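Local coordinates for protein similarities with probable monooxygenase (PDB 4HB9) that binds flavin-adenine dinucleotide and is probably a flavin-dependent monooxygenase of the aromatic ring hydroxylase-like type, at residues 304-308 and 366-371. Sequence-based numbering, arbitrary orientation.
Sequences HLLPW and MRAYAN
Asn-371 and Arg-367, one turn apart on helix 355-386, grip the extended segment 304-308 of the loop between strands 295-301 and 313-315 in the FAD-binding fold of this probable flavin monooxygenase. The amide of Asn-371 reads both backbone polar groups of Leu-305, much as a neighbouring strand would: Leu-305 N donates to Asn-371 OD1 at 2.8 Å, nearly straight (172°), and Asn-371 ND2 returns a bond to Leu-305 O at 3.2 Å, meeting a lone pair in the carbonyl plane. With the amide fixed in this way, the imidazole of His-304 lies over it, the two planes only 17° apart and His-304 CE1 3.3 Å from Asn-371 ND2. Leu-305 itself points at the helix, its CB against Asn-371 OD1 and Arg-367 CD, its CD1 near Ala-370 CB.

Further along, a bend at chi3 turns the Arg-367 guanidinium so that one face receives Pro-307 CA, while the group stands steeply, at 78°, on the Trp-308 indole. The guanidinium edge, NH1 foremost, comes down over the indole face in a cation-pi contact, with Arg-367 CZ 4.5 Å from the centroid of the six-membered ring. The selenomethionine Met-366 reaches the indole rim through CE, and Glu-363 and Gln-364 bind Trp-308 NE1 and Arg-367 NH2, respectively. A water accepts from Arg-367 NH1 at 2.7 Å and is also hydrogen-bonded to Trp-308 O.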
ATOM      1  N   HIS A 304       9.838   4.845 -16.415  1.00 26.80           N
ATOM      2  CA  HIS A 304       9.340   6.211 -16.334  1.00 27.96           C
ATOM      3  C   HIS A 304       8.007   6.332 -17.085  1.00 26.51           C
ATOM      4  O   HIS A 304       7.848   5.810 -18.201  1.00 24.62           O
ATOM      5  CB  HIS A 304      10.425   7.118 -16.921  1.00 29.04           C
ATOM      6  CG  HIS A 304      10.130   8.583 -16.859  1.00 30.81           C
ATOM      7  ND1 HIS A 304      10.607   9.394 -15.850  1.00 32.58           N
ATOM      8  CD2 HIS A 304       9.514   9.401 -17.744  1.00 32.38           C
ATOM      9  CE1 HIS A 304      10.246  10.643 -16.091  1.00 33.33           C
ATOM     10  NE2 HIS A 304       9.575  10.671 -17.228  1.00 34.01           N
ATOM     11  N   LEU A 305       7.028   6.955 -16.433  1.00 26.33           N
ATOM     12  CA  LEU A 305       5.697   7.122 -17.023  1.00 26.56           C
ATOM     13  C   LEU A 305       5.718   8.317 -17.940  1.00 25.10           C
ATOM     14  O   LEU A 305       6.028   9.418 -17.506  1.00 25.38           O
ATOM     15  CB  LEU A 305       4.632   7.361 -15.955  1.00 28.21           C
ATOM     16  CG  LEU A 305       4.146   6.184 -15.133  1.00 29.40           C
ATOM     17  CD1 LEU A 305       3.133   6.683 -14.102  1.00 29.23           C
ATOM     18  CD2 LEU A 305       3.533   5.129 -16.044  1.00 32.20           C
ATOM     19  N   LEU A 306       5.434   8.059 -19.211  1.00 28.81           N
ATOM     20  CA  LEU A 306       5.359   9.091 -20.263  1.00 30.26           C
ATOM     21  C   LEU A 306       3.921   9.540 -20.385  1.00 27.84           C
ATOM     22  O   LEU A 306       3.019   8.773 -20.106  1.00 27.75           O
ATOM     23  CB  LEU A 306       5.776   8.498 -21.601  1.00 32.25           C
ATOM     24  CG  LEU A 306       7.226   8.015 -21.701  1.00 35.85           C
ATOM     25  CD1 LEU A 306       7.366   6.986 -22.821  1.00 37.07           C
ATOM     26  CD2 LEU A 306       8.138   9.203 -21.916  1.00 36.63           C
ATOM     27  N   PRO A 307       3.694  10.779 -20.834  1.00 30.09           N
ATOM     28  CA  PRO A 307       2.300  11.194 -21.014  1.00 29.59           C
ATOM     29  C   PRO A 307       1.504  10.311 -21.955  1.00 28.77           C
ATOM     30  O   PRO A 307       2.048   9.689 -22.882  1.00 27.39           O
ATOM     31  CB  PRO A 307       2.410  12.632 -21.537  1.00 30.21           C
ATOM     32  CG  PRO A 307       3.830  12.825 -21.924  1.00 31.51           C
ATOM     33  CD  PRO A 307       4.633  11.884 -21.081  1.00 29.50           C
ATOM     34  N   TRP A 308       0.216  10.193 -21.659  1.00 26.76           N
ATOM     35  CA  TRP A 308      -0.716   9.552 -22.555  1.00 25.77           C
ATOM     36  C   TRP A 308      -1.855  10.541 -22.831  1.00 25.89           C
ATOM     37  O   TRP A 308      -2.011  11.541 -22.112  1.00 24.96           O
ATOM     38  CB  TRP A 308      -1.223   8.253 -21.951  1.00 27.49           C
ATOM     39  CG  TRP A 308      -1.890   8.397 -20.621  1.00 25.79           C
ATOM     40  CD1 TRP A 308      -3.206   8.693 -20.398  1.00 26.88           C
ATOM     41  CD2 TRP A 308      -1.287   8.226 -19.334  1.00 26.38           C
ATOM     42  NE1 TRP A 308      -3.464   8.722 -19.045  1.00 26.93           N
ATOM     43  CE2 TRP A 308      -2.302   8.454 -18.366  1.00 26.16           C
ATOM     44  CE3 TRP A 308       0.019   7.928 -18.894  1.00 26.19           C
ATOM     45  CZ2 TRP A 308      -2.055   8.381 -16.991  1.00 26.47           C
ATOM     46  CZ3 TRP A 308       0.265   7.838 -17.509  1.00 25.43           C
ATOM     47  CH2 TRP A 308      -0.771   8.075 -16.580  1.00 26.47           C
HETATM   48  N   MSE A 366       0.263  13.793 -11.262  1.00 20.61           N
HETATM   49  CA  MSE A 366       0.435  12.482 -10.660  1.00 20.79           C
HETATM   50  C   MSE A 366       1.683  11.836 -11.210  1.00 22.38           C
HETATM   51  O   MSE A 366       2.475  11.276 -10.451  1.00 19.18           O
HETATM   52  CB  MSE A 366      -0.806  11.642 -10.904  1.00 22.41           C
HETATM   53  CG  MSE A 366      -0.681  10.236 -10.328  1.00 25.29           C
HETATM   54 SE   MSE A 366      -0.020   8.990 -11.704  1.00 30.57          SE
HETATM   55  CE  MSE A 366      -1.731   8.885 -12.666  1.00 28.56           C
ATOM     56  N   ARG A 367       1.885  11.904 -12.530  1.00 22.05           N
ATOM     57  CA  ARG A 367       3.111  11.385 -13.129  1.00 23.60           C
ATOM     58  C   ARG A 367       4.369  11.985 -12.513  1.00 23.54           C
ATOM     59  O   ARG A 367       5.362  11.265 -12.315  1.00 23.88           O
ATOM     60  CB  ARG A 367       3.126  11.577 -14.659  1.00 24.46           C
ATOM     61  CG  ARG A 367       2.315  10.543 -15.424  1.00 24.47           C
ATOM     62  CD  ARG A 367       2.579  10.602 -16.931  1.00 25.42           C
ATOM     63  NE  ARG A 367       2.167  11.895 -17.468  1.00 26.40           N
ATOM     64  CZ  ARG A 367       0.947  12.191 -17.903  1.00 25.07           C
ATOM     65  NH1 ARG A 367      -0.025  11.288 -17.942  1.00 26.33           N
ATOM     66  NH2 ARG A 367       0.715  13.414 -18.348  1.00 27.40           N
ATOM     67  N   ALA A 368       4.352  13.278 -12.206  1.00 23.88           N
ATOM     68  CA  ALA A 368       5.541  13.934 -11.638  1.00 24.64           C
ATOM     69  C   ALA A 368       5.943  13.322 -10.302  1.00 25.06           C
ATOM     70  O   ALA A 368       7.102  12.954 -10.116  1.00 24.58           O
ATOM     71  CB  ALA A 368       5.337  15.430 -11.465  1.00 25.47           C
ATOM     72  N   TYR A 369       5.008  13.199  -9.362  1.00 23.57           N
ATOM     73  CA  TYR A 369       5.393  12.587  -8.091  1.00 22.87           C
ATOM     74  C   TYR A 369       5.524  11.078  -8.192  1.00 21.87           C
ATOM     75  O   TYR A 369       6.385  10.508  -7.502  1.00 23.66           O
ATOM     76  CB  TYR A 369       4.546  13.038  -6.891  1.00 22.47           C
ATOM     77  CG  TYR A 369       3.067  12.743  -6.946  1.00 21.91           C
ATOM     78  CD1 TYR A 369       2.566  11.457  -6.760  1.00 22.90           C
ATOM     79  CD2 TYR A 369       2.156  13.781  -7.105  1.00 22.77           C
ATOM     80  CE1 TYR A 369       1.197  11.215  -6.779  1.00 20.76           C
ATOM     81  CE2 TYR A 369       0.801  13.557  -7.118  1.00 22.51           C
ATOM     82  CZ  TYR A 369       0.319  12.295  -6.949  1.00 22.53           C
ATOM     83  OH  TYR A 369      -1.037  12.153  -6.973  1.00 21.25           O
ATOM     84  N   ALA A 370       4.740  10.430  -9.053  1.00 20.97           N
ATOM     85  CA  ALA A 370       4.861   8.981  -9.257  1.00 22.42           C
ATOM     86  C   ALA A 370       6.269   8.586  -9.718  1.00 23.79           C
ATOM     87  O   ALA A 370       6.893   7.667  -9.158  1.00 22.77           O
ATOM     88  CB  ALA A 370       3.842   8.478 -10.264  1.00 24.00           C
ATOM     89  N   ASN A 371       6.754   9.275 -10.748  1.00 22.29           N
ATOM     90  CA  ASN A 371       8.089   8.997 -11.273  1.00 24.58           C
ATOM     91  C   ASN A 371       9.171   9.245 -10.221  1.00 23.83           C
ATOM     92  O   ASN A 371      10.123   8.462 -10.084  1.00 24.00           O
ATOM     93  CB  ASN A 371       8.360   9.814 -12.543  1.00 23.46           C
ATOM     94  CG  ASN A 371       7.593   9.295 -13.752  1.00 24.49           C
ATOM     95  OD1 ASN A 371       7.313   8.085 -13.884  1.00 24.00           O
ATOM     96  ND2 ASN A 371       7.259  10.207 -14.667  1.00 22.54           N
TER
HETATM   97  O   HOH W   1      -2.243  12.050 -19.338  1.00 23.88           O